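Long-range contacts in aminoglycoside 3'-phosphotransferase AphA1-IAB (PDB 4FEU), which phosphorylates the 3'-hydroxyl of kanamycin and related aminoglycosides at the expense of ATP, giving resistance to these antibiotics: residues A[37-42]-A[54-59]; A[84-89]-A[96-101]; A[78-83]-A[130-135]. One frame throughout, in Å; residues are numbered along the deposited sequence. Where two conformers were deposited one is given.

In the fold
Contacts 1 and 2 are neighbouring strand pairings in the five-stranded antiparallel sheet of the kinase-like N-terminal lobe. Their centres are about 11 Å apart, and probable hydrogen bonds such as Lys56 O to Leu97 N at 2.8 Å join strands 53-59 and 94-100. Contact 3, about 19 Å from contact 2 between centres, packs the loop before strand 85-90 against helix 118-134; contact 2 is nested in the long loop it closes, and Pro83 CB meets Thr100 O at 3.1 Å. Contacts 1 and 3 do not touch. All three reach the bound anthrapyrazolone, through Phe54, Thr99 and Pro83; its hydrogen bond to Ile102 O is consistent with its occupying the nucleotide pocket between the lobes.

Contact 1: A[37-42]-A[54-59]; sequences SGATIY and FLKHGK. With 537 (2,6-dihydroanthra/1,9-cd/pyrazol-6-one), chain H.
Strands 40-42 and 54-59 run antiparallel with their axes 4.7 Å apart, Thr40 facing His57 and Tyr42 facing Leu55 as hydrogen-bonded pairs, with Ile41 and Lys56 as the non-hydrogen-bonded pair between them. Both amides of each hydrogen-bonded pair are used: Thr40 N gives to His57 O at 2.8 Å, and Leu55 N to Tyr42 O at 2.9 Å. Thr40, Tyr42, Leu55 and His57 project to one face of the sheet, Ile41 and Lys56 to the other. These last two run alongside each other, with Ile41 CD1 3.9 Å from Lys56 CE, and the lysine NZ ends 4.2 Å from Ala39 CB. A chi1 of -57° puts CG1 of Ile41 beside the backbone N and turns CG2 anti to it, 3.7 Å from Phe54 CD1. The Phe54 ring in turn lies flat on the anthrapyrazolone, whose C4 is over the middle of the ring, 3.5 Å above its plane. Lys56 NZ also has a long, weak ion pair with Glu69 on helix 62-76, which recalls the strand-lysine and helix-glutamate pair of protein kinases. The hairpin thus combines an apolar surface suited to a flat aromatic group with a lysine, probably charged and only loosely paired, close by.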
loop_
_atom_site.group_PDB
_atom_site.type_symbol
_atom_site.label_atom_id
_atom_site.label_comp_id
_atom_site.label_asym_id
_atom_site.label_seq_id
_atom_site.Cartn_x
_atom_site.Cartn_y
_atom_site.Cartn_z
ATOM N N SER A 37 1.078 10.564 -2.381
ATOM C CA SER A 37 0.068 11.608 -2.356
ATOM C C SER A 37 0.105 12.417 -1.058
ATOM O O SER A 37 -0.372 11.979 0.003
ATOM C CB SER A 37 -1.326 11.055 -2.664
ATOM O OG SER A 37 -1.679 9.965 -1.824
ATOM N N GLY A 38 0.718 13.581 -1.167
ATOM C CA GLY A 38 0.782 14.569 -0.109
ATOM C C GLY A 38 2.057 14.683 0.679
ATOM O O GLY A 38 2.718 15.723 0.637
ATOM N N ALA A 39 2.366 13.647 1.446
ATOM C CA ALA A 39 3.449 13.629 2.415
ATOM C C ALA A 39 4.860 13.822 1.918
ATOM O O ALA A 39 5.238 13.288 0.873
ATOM C CB ALA A 39 3.344 12.401 3.299
ATOM N N THR A 40 5.644 14.611 2.674
ATOM C CA THR A 40 7.047 14.793 2.350
ATOM C C THR A 40 7.785 13.653 3.037
ATOM O O THR A 40 7.574 13.416 4.228
ATOM C CB THR A 40 7.580 16.175 2.725
ATOM O OG1 THR A 40 6.777 17.162 2.080
ATOM C CG2 THR A 40 9.035 16.368 2.285
ATOM N N ILE A 41 8.571 12.902 2.258
ATOM C CA ILE A 41 9.370 11.791 2.753
ATOM C C ILE A 41 10.832 12.195 2.669
ATOM O O ILE A 41 11.314 12.575 1.606
ATOM C CB ILE A 41 9.082 10.451 2.015
ATOM C CG1 ILE A 41 7.569 10.056 2.110
ATOM C CG2 ILE A 41 9.992 9.334 2.540
ATOM C CD1 ILE A 41 7.091 8.926 1.169
ATOM N N TYR A 42 11.516 12.147 3.808
ATOM C CA TYR A 42 12.952 12.395 3.907
ATOM C C TYR A 42 13.625 11.072 4.236
ATOM O O TYR A 42 13.112 10.319 5.066
ATOM C CB TYR A 42 13.278 13.415 5.005
ATOM C CG TYR A 42 12.709 14.789 4.757
ATOM C CD1 TYR A 42 13.307 15.659 3.851
ATOM C CD2 TYR A 42 11.597 15.241 5.460
ATOM C CE1 TYR A 42 12.787 16.930 3.619
ATOM C CE2 TYR A 42 11.080 16.516 5.251
ATOM C CZ TYR A 42 11.677 17.360 4.328
ATOM O OH TYR A 42 11.153 18.613 4.113
ATOM N N PHE A 54 13.541 7.020 8.005
ATOM C CA PHE A 54 12.635 7.771 7.149
ATOM C C PHE A 54 11.831 8.705 8.011
ATOM O O PHE A 54 11.443 8.340 9.116
ATOM C CB PHE A 54 11.717 6.868 6.296
ATOM C CG PHE A 54 12.392 6.297 5.073
ATOM C CD1 PHE A 54 12.513 7.046 3.913
ATOM C CD2 PHE A 54 12.943 5.021 5.094
ATOM C CE1 PHE A 54 13.158 6.519 2.782
ATOM C CE2 PHE A 54 13.585 4.496 3.964
ATOM C CZ PHE A 54 13.688 5.247 2.815
ATOM N N LEU A 55 11.627 9.928 7.537
ATOM C CA LEU A 55 10.808 10.934 8.213
ATOM C C LEU A 55 9.743 11.380 7.227
ATOM O O LEU A 55 10.061 11.835 6.132
ATOM C CB LEU A 55 11.647 12.129 8.745
ATOM C CG LEU A 55 10.897 13.310 9.446
ATOM C CD1 LEU A 55 10.163 12.874 10.720
ATOM C CD2 LEU A 55 11.839 14.472 9.768
ATOM N N LYS A 56 8.487 11.123 7.569
ATOM C CA LYS A 56 7.316 11.531 6.806
ATOM C C LYS A 56 6.759 12.812 7.462
ATOM O O LYS A 56 6.682 12.884 8.691
ATOM C CB LYS A 56 6.246 10.444 6.849
ATOM C CG LYS A 56 6.358 9.391 5.784
ATOM C CD LYS A 56 4.953 8.988 5.349
ATOM C CE LYS A 56 4.944 7.973 4.228
ATOM N NZ LYS A 56 3.828 8.233 3.264
ATOM N N HIS A 57 6.438 13.837 6.659
ATOM C CA HIS A 57 5.861 15.082 7.167
ATOM C C HIS A 57 4.594 15.376 6.406
ATOM O O HIS A 57 4.592 15.382 5.177
ATOM C CB HIS A 57 6.845 16.268 7.090
ATOM C CG HIS A 57 6.258 17.596 7.517
ATOM N ND1 HIS A 57 6.595 18.779 6.873
ATOM C CD2 HIS A 57 5.367 17.883 8.498
ATOM C CE1 HIS A 57 5.909 19.732 7.481
ATOM N NE2 HIS A 57 5.152 19.245 8.459
ATOM N N GLY A 58 3.523 15.578 7.145
ATOM C CA GLY A 58 2.219 15.924 6.605
ATOM C C GLY A 58 1.763 17.267 7.130
ATOM O O GLY A 58 1.763 17.495 8.340
ATOM N N LYS A 59 1.385 18.160 6.213
ATOM C CA LYS A 59 0.887 19.508 6.474
ATOM C C LYS A 59 -0.623 19.511 6.171
ATOM O O LYS A 59 -1.063 18.819 5.250
ATOM C CB LYS A 59 1.625 20.482 5.541
ATOM C CG LYS A 59 1.667 21.936 5.954
ATOM C CD LYS A 59 2.796 22.610 5.175
ATOM C CE LYS A 59 2.670 24.110 5.052
ATOM N NZ LYS A 59 3.719 24.680 4.157
HETATM C C1 537 H . 9.559 3.706 6.278
HETATM C C2 537 H . 10.330 2.755 5.609
HETATM C C3 537 H . 10.496 2.864 4.231
HETATM C C4 537 H . 9.925 3.962 3.538
HETATM C C5 537 H . 9.095 4.868 4.209
HETATM C C6 537 H . 8.927 4.744 5.585
HETATM C C11 537 H . 11.453 2.146 2.183
HETATM C C12 537 H . 12.282 1.174 1.686
HETATM C C13 537 H . 12.541 1.171 0.308
HETATM C C14 537 H . 11.962 2.186 -0.477
HETATM C C15 537 H . 11.129 3.179 0.086
HETATM C C16 537 H . 10.915 3.196 1.464
HETATM C C20 537 H . 10.151 4.145 2.163
HETATM C C21 537 H . 11.296 1.947 3.531
HETATM O O22 537 H . 9.593 5.081 1.582
HETATM N N23 537 H . 12.035 0.858 3.789
HETATM N N24 537 H . 12.611 0.436 2.756
HETATM O O HOH W 1 2.026 17.474 3.428
#

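Contact 2: A[84-89]-A[96-101]; sequences TIKHFI and WLLTTA. With 537 (2,6-dihydroanthra/1,9-cd/pyrazol-6-one), chain H.
Leu98 O takes two backbone bonds from the facing strand, Lys86 N at 2.9 Å and His87 N at 3.3 Å, both arriving from the same face of its carbonyl plane. Two residues opposite one make this a classic beta bulge, and the register between strands 85-89 and 96-100 slips by one there. Beyond it the hairpin is regular: Leu98 N returns a bond to His87 O, and Ile89 pairs with Trp96 in both directions. At the other end Thr100 N reaches Thr84 O. A chi1 of 63° points Thr100 OG1 at Thr84 N, 3.2 Å away, with CG2 beside Thr100's own N; Thr84 has two conformers, and this bond is described for one.

Among the apolar contacts, Leu98 CD2 straddles the bulge, 4.1 Å from Lys86 CB and 4.2 Å from His87 CB. On the opposite face Phe88 CD1 meets Leu97 CD1 at 4.0 Å; Met70 and Thr67 of helix 62-76 touch the same phenylalanine.

Two contacts involve rings and polar groups: Phe88 CD1 passes 3.2 Å from Trp96 O, and Trp96 stacks its ring on His57 of the next strand.

Toward the ligand, Thr99 brings OG1 to 3.3 Å from anthrapyrazolone C1, while the ligand's hydrogen bond is to Ile102 O. At the bulge one carbonyl serves two successive amides, so the extra residue is taken up without losing the pairing on either side.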
loop_
_atom_site.group_PDB
_atom_site.type_symbol
_atom_site.label_atom_id
_atom_site.label_comp_id
_atom_site.label_asym_id
_atom_site.label_seq_id
_atom_site.Cartn_x
_atom_site.Cartn_y
_atom_site.Cartn_z
ATOM N N THR A 84 9.789 0.399 12.439
ATOM C CA THR A 84 9.612 0.737 13.862
ATOM C C THR A 84 9.380 2.254 14.038
ATOM O O THR A 84 10.105 3.033 13.424
ATOM C CB THR A 84 10.891 0.287 14.637
ATOM O OG1 THR A 84 11.040 -1.129 14.538
ATOM C CG2 THR A 84 10.898 0.709 16.115
ATOM N N ILE A 85 8.417 2.670 14.903
ATOM C CA ILE A 85 8.180 4.097 15.208
ATOM C C ILE A 85 9.219 4.588 16.245
ATOM O O ILE A 85 9.179 4.194 17.409
ATOM C CB ILE A 85 6.719 4.364 15.690
ATOM C CG1 ILE A 85 5.700 3.988 14.600
ATOM C CG2 ILE A 85 6.525 5.828 16.172
ATOM C CD1 ILE A 85 4.295 3.638 15.137
ATOM N N LYS A 86 10.135 5.439 15.814
ATOM C CA LYS A 86 11.152 6.039 16.663
ATOM C C LYS A 86 10.564 7.281 17.367
ATOM O O LYS A 86 10.727 7.458 18.568
ATOM C CB LYS A 86 12.356 6.447 15.813
ATOM C CG LYS A 86 13.472 5.429 15.771
ATOM C CD LYS A 86 14.776 6.115 15.392
ATOM C CE LYS A 86 15.721 6.318 16.561
ATOM N NZ LYS A 86 16.773 5.264 16.611
ATOM N N HIS A 87 9.868 8.123 16.619
ATOM C CA HIS A 87 9.288 9.354 17.145
ATOM C C HIS A 87 8.108 9.781 16.272
ATOM O O HIS A 87 8.153 9.652 15.052
ATOM C CB HIS A 87 10.357 10.465 17.117
ATOM C CG HIS A 87 10.378 11.350 18.327
ATOM N ND1 HIS A 87 9.305 12.173 18.646
ATOM C CD2 HIS A 87 11.379 11.575 19.208
ATOM C CE1 HIS A 87 9.675 12.837 19.726
ATOM N NE2 HIS A 87 10.913 12.514 20.101
ATOM N N PHE A 88 7.056 10.281 16.904
ATOM C CA PHE A 88 5.890 10.832 16.223
ATOM C C PHE A 88 5.438 12.104 16.949
ATOM O O PHE A 88 5.275 12.087 18.170
ATOM C CB PHE A 88 4.743 9.812 16.076
ATOM C CG PHE A 88 3.502 10.414 15.451
ATOM C CD1 PHE A 88 3.388 10.539 14.064
ATOM C CD2 PHE A 88 2.460 10.899 16.249
ATOM C CE1 PHE A 88 2.235 11.095 13.482
ATOM C CE2 PHE A 88 1.313 11.459 15.664
ATOM C CZ PHE A 88 1.212 11.553 14.283
ATOM N N ILE A 89 5.240 13.201 16.192
ATOM C CA ILE A 89 4.768 14.495 16.716
ATOM C C ILE A 89 3.508 14.949 15.941
ATOM O O ILE A 89 3.485 14.930 14.707
ATOM C CB ILE A 89 5.886 15.595 16.655
ATOM C CG1 ILE A 89 7.073 15.277 17.592
ATOM C CG2 ILE A 89 5.319 17.021 16.919
ATOM C CD1 ILE A 89 8.455 16.068 17.169
ATOM N N TRP A 96 4.591 14.573 12.096
ATOM C CA TRP A 96 5.951 14.164 11.782
ATOM C C TRP A 96 6.098 12.744 12.221
ATOM O O TRP A 96 5.874 12.456 13.397
ATOM C CB TRP A 96 6.942 15.039 12.542
ATOM C CG TRP A 96 6.872 16.481 12.174
ATOM C CD1 TRP A 96 6.046 17.432 12.702
ATOM C CD2 TRP A 96 7.673 17.140 11.194
ATOM N NE1 TRP A 96 6.290 18.650 12.111
ATOM C CE2 TRP A 96 7.306 18.505 11.201
ATOM C CE3 TRP A 96 8.705 16.719 10.340
ATOM C CZ2 TRP A 96 7.936 19.450 10.383
ATOM C CZ3 TRP A 96 9.327 17.653 9.530
ATOM C CH2 TRP A 96 8.940 19.000 9.551
ATOM N N LEU A 97 6.469 11.850 11.284
ATOM C CA LEU A 97 6.644 10.410 11.534
ATOM C C LEU A 97 8.041 9.906 11.211
ATOM O O LEU A 97 8.397 9.722 10.039
ATOM C CB LEU A 97 5.577 9.590 10.781
ATOM C CG LEU A 97 5.625 8.077 10.924
ATOM C CD1 LEU A 97 5.524 7.628 12.403
ATOM C CD2 LEU A 97 4.569 7.434 10.053
ATOM N N LEU A 98 8.804 9.635 12.262
ATOM C CA LEU A 98 10.173 9.128 12.181
ATOM C C LEU A 98 10.191 7.624 12.420
ATOM O O LEU A 98 9.749 7.161 13.483
ATOM C CB LEU A 98 11.088 9.847 13.186
ATOM C CG LEU A 98 12.573 9.492 13.080
ATOM C CD1 LEU A 98 13.147 9.891 11.720
ATOM C CD2 LEU A 98 13.371 10.060 14.272
ATOM N N THR A 99 10.681 6.863 11.423
ATOM C CA THR A 99 10.702 5.402 11.492
ATOM C C THR A 99 12.026 4.851 11.032
ATOM O O THR A 99 12.765 5.553 10.363
ATOM C CB THR A 99 9.567 4.791 10.602
ATOM O OG1 THR A 99 9.835 5.075 9.227
ATOM C CG2 THR A 99 8.151 5.256 10.999
ATOM N N THR A 100 12.314 3.584 11.334
ATOM C CA THR A 100 13.513 2.933 10.819
ATOM C C THR A 100 13.192 2.440 9.387
ATOM O O THR A 100 12.027 2.229 9.061
ATOM C CB THR A 100 13.870 1.718 11.658
ATOM O OG1 THR A 100 12.804 0.764 11.550
ATOM C CG2 THR A 100 14.198 2.069 13.098
ATOM N N ALA A 101 14.213 2.238 8.548
ATOM C CA ALA A 101 13.997 1.712 7.216
ATOM C C ALA A 101 14.015 0.179 7.232
ATOM O O ALA A 101 14.655 -0.434 8.085
ATOM C CB ALA A 101 15.088 2.214 6.298
HETATM C C1 537 H . 9.559 3.706 6.278
HETATM C C2 537 H . 10.330 2.755 5.609
HETATM C C3 537 H . 10.496 2.864 4.231
HETATM C C4 537 H . 9.925 3.962 3.538
HETATM C C5 537 H . 9.095 4.868 4.209
HETATM C C6 537 H . 8.927 4.744 5.585
HETATM C C11 537 H . 11.453 2.146 2.183
HETATM C C12 537 H . 12.282 1.174 1.686
HETATM C C13 537 H . 12.541 1.171 0.308
HETATM C C14 537 H . 11.962 2.186 -0.477
HETATM C C15 537 H . 11.129 3.179 0.086
HETATM C C16 537 H . 10.915 3.196 1.464
HETATM C C20 537 H . 10.151 4.145 2.163
HETATM C C21 537 H . 11.296 1.947 3.531
HETATM O O22 537 H . 9.593 5.081 1.582
HETATM N N23 537 H . 12.035 0.858 3.789
HETATM N N24 537 H . 12.611 0.436 2.756
#

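Contact 3: A[78-83]-A[130-135]; sequences AFMPLP and RRLHSI. With 537 (2,6-dihydroanthra/1,9-cd/pyrazol-6-one), chain H.
Arg131, whose side chain lies against Met80 and Pro81, has its backbone O taken by the Ser134 hydroxyl, OG, at 2.8 Å, near the C-terminal end of helix 118-134. OG approaches to one side of the C=O direction (124°) and is tilted out of the carbonyl plane. The packing between the two segments is by van der Waals contact. Met80, modelled as selenomethionine, turns back on itself at chi2 (-55°) and chi3 (-89°), and this brings its CE to 3.6 Å from Leu132 N and 3.8 Å from Arg131 CB. The same methyl lies over one face of the Arg131 guanidinium, toward its rim, while Pro81 CD is 3.8 Å from Arg131 NH1. Met80 lies across Leu132.

Segment 78-83 belongs to the loop that follows helix 62-76 and leads into strand 85-90. In protein kinases the loop between these elements rests on a helix of the C-terminal lobe, and the packing here on helix 118-134 is consistent with that. Ile135 packs beside Met80: its CD1 touches Met80 CG at 3.9 Å and Phe79 CB at 3.7 Å. Its other branch, CG2, stands over one face of the Phe79 ring in a CH-pi contact, 4.0 Å from the centroid. At the far end of the loop, Pro83 CG meets anthrapyrazolone C2 at 3.6 Å.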
loop_
_atom_site.group_PDB
_atom_site.type_symbol
_atom_site.label_atom_id
_atom_site.label_comp_id
_atom_site.label_asym_id
_atom_site.label_seq_id
_atom_site.Cartn_x
_atom_site.Cartn_y
_atom_site.Cartn_z
ATOM N N ALA A 78 2.654 -5.697 16.030
ATOM C CA ALA A 78 2.474 -6.873 16.885
ATOM C C ALA A 78 2.186 -8.134 16.045
ATOM O O ALA A 78 2.249 -9.257 16.569
ATOM C CB ALA A 78 1.345 -6.638 17.862
ATOM N N PHE A 79 1.928 -7.956 14.731
ATOM C CA PHE A 79 1.596 -9.065 13.864
ATOM C C PHE A 79 2.516 -9.344 12.649
ATOM O O PHE A 79 2.736 -10.513 12.318
ATOM C CB PHE A 79 0.124 -8.930 13.433
ATOM C CG PHE A 79 -0.884 -8.910 14.566
ATOM C CD1 PHE A 79 -1.309 -10.094 15.166
ATOM C CD2 PHE A 79 -1.436 -7.712 15.007
ATOM C CE1 PHE A 79 -2.276 -10.080 16.183
ATOM C CE2 PHE A 79 -2.387 -7.698 16.038
ATOM C CZ PHE A 79 -2.798 -8.883 16.622
HETATM N N MSE A 80 3.020 -8.290 11.977
HETATM C CA MSE A 80 3.796 -8.363 10.706
HETATM C C MSE A 80 5.122 -7.625 10.785
HETATM O O MSE A 80 5.275 -6.780 11.678
HETATM C CB MSE A 80 2.966 -7.749 9.528
HETATM C CG MSE A 80 1.692 -8.524 9.180
HETATM SE SE MSE A 80 1.978 -10.390 8.781
HETATM C CE MSE A 80 2.302 -10.216 6.869
ATOM N N PRO A 81 6.078 -7.873 9.844
ATOM C CA PRO A 81 7.348 -7.116 9.887
ATOM C C PRO A 81 7.177 -5.737 9.247
ATOM O O PRO A 81 6.905 -5.626 8.046
ATOM C CB PRO A 81 8.323 -8.021 9.133
ATOM C CG PRO A 81 7.464 -8.798 8.174
ATOM C CD PRO A 81 6.068 -8.844 8.719
ATOM N N LEU A 82 7.295 -4.684 10.058
ATOM C CA LEU A 82 7.113 -3.314 9.577
ATOM C C LEU A 82 8.209 -2.356 10.081
ATOM O O LEU A 82 8.915 -2.681 11.050
ATOM C CB LEU A 82 5.749 -2.770 10.082
ATOM C CG LEU A 82 4.448 -3.561 9.908
ATOM C CD1 LEU A 82 3.314 -2.756 10.458
ATOM C CD2 LEU A 82 4.150 -3.831 8.466
ATOM N N PRO A 83 8.308 -1.123 9.522
ATOM C CA PRO A 83 9.254 -0.144 10.094
ATOM C C PRO A 83 8.814 0.211 11.530
ATOM O O PRO A 83 7.603 0.292 11.789
ATOM C CB PRO A 83 9.116 1.065 9.156
ATOM C CG PRO A 83 8.556 0.501 7.858
ATOM C CD PRO A 83 7.586 -0.549 8.359
ATOM N N ARG A 130 -1.071 -13.989 2.479
ATOM C CA ARG A 130 -1.874 -14.951 3.247
ATOM C C ARG A 130 -1.701 -14.763 4.737
ATOM O O ARG A 130 -2.689 -14.864 5.461
ATOM C CB ARG A 130 -1.568 -16.411 2.860
ATOM C CG ARG A 130 -2.467 -16.994 1.751
ATOM C CD ARG A 130 -3.914 -17.202 2.233
ATOM N NE ARG A 130 -4.759 -17.895 1.257
ATOM C CZ ARG A 130 -6.087 -17.990 1.325
ATOM N NH1 ARG A 130 -6.752 -17.439 2.336
ATOM N NH2 ARG A 130 -6.759 -18.637 0.385
ATOM N N ARG A 131 -0.458 -14.452 5.195
ATOM C CA ARG A 131 -0.072 -14.203 6.602
ATOM C C ARG A 131 -0.852 -12.986 7.131
ATOM O O ARG A 131 -1.466 -13.057 8.187
ATOM C CB ARG A 131 1.428 -13.880 6.670
ATOM C CG ARG A 131 2.288 -14.860 7.396
ATOM C CD ARG A 131 3.350 -14.111 8.182
ATOM N NE ARG A 131 4.553 -13.854 7.389
ATOM C CZ ARG A 131 5.601 -13.147 7.813
ATOM N NH1 ARG A 131 5.606 -12.611 9.036
ATOM N NH2 ARG A 131 6.657 -12.978 7.025
ATOM N N LEU A 132 -0.846 -11.890 6.379
ATOM C CA LEU A 132 -1.573 -10.665 6.709
ATOM C C LEU A 132 -3.081 -10.947 6.751
ATOM O O LEU A 132 -3.743 -10.573 7.723
ATOM C CB LEU A 132 -1.249 -9.578 5.667
ATOM C CG LEU A 132 -1.954 -8.242 5.818
ATOM C CD1 LEU A 132 -1.340 -7.418 6.960
ATOM C CD2 LEU A 132 -1.869 -7.472 4.537
ATOM N N HIS A 133 -3.608 -11.629 5.720
ATOM C CA HIS A 133 -5.036 -11.954 5.655
ATOM C C HIS A 133 -5.510 -12.911 6.745
ATOM O O HIS A 133 -6.709 -12.932 7.053
ATOM C CB HIS A 133 -5.444 -12.433 4.256
ATOM C CG HIS A 133 -5.339 -11.338 3.250
ATOM N ND1 HIS A 133 -5.700 -11.532 1.936
ATOM C CD2 HIS A 133 -4.921 -10.056 3.407
ATOM C CE1 HIS A 133 -5.516 -10.362 1.343
ATOM N NE2 HIS A 133 -5.032 -9.449 2.193
ATOM N N SER A 134 -4.574 -13.670 7.333
ATOM C CA SER A 134 -4.849 -14.649 8.387
ATOM C C SER A 134 -4.963 -14.024 9.807
ATOM O O SER A 134 -5.486 -14.688 10.718
ATOM C CB SER A 134 -3.821 -15.785 8.367
ATOM O OG SER A 134 -2.699 -15.431 9.163
ATOM N N ILE A 135 -4.454 -12.777 9.997
ATOM C CA ILE A 135 -4.575 -12.091 11.284
ATOM C C ILE A 135 -6.081 -12.056 11.615
ATOM O O ILE A 135 -6.854 -11.531 10.816
ATOM C CB ILE A 135 -3.975 -10.654 11.268
ATOM C CG1 ILE A 135 -2.462 -10.682 10.984
ATOM C CG2 ILE A 135 -4.286 -9.933 12.591
ATOM C CD1 ILE A 135 -1.951 -9.425 10.408
HETATM C C1 537 H . 9.559 3.706 6.278
HETATM C C2 537 H . 10.330 2.755 5.609
HETATM C C3 537 H . 10.496 2.864 4.231
HETATM C C4 537 H . 9.925 3.962 3.538
HETATM C C5 537 H . 9.095 4.868 4.209
HETATM C C6 537 H . 8.927 4.744 5.585
HETATM C C11 537 H . 11.453 2.146 2.183
HETATM C C12 537 H . 12.282 1.174 1.686
HETATM C C13 537 H . 12.541 1.171 0.308
HETATM C C14 537 H . 11.962 2.186 -0.477
HETATM C C15 537 H . 11.129 3.179 0.086
HETATM C C16 537 H . 10.915 3.196 1.464
HETATM C C20 537 H . 10.151 4.145 2.163
HETATM C C21 537 H . 11.296 1.947 3.531
HETATM O O22 537 H . 9.593 5.081 1.582
HETATM N N23 537 H . 12.035 0.858 3.789
HETATM N N24 537 H . 12.611 0.436 2.756
#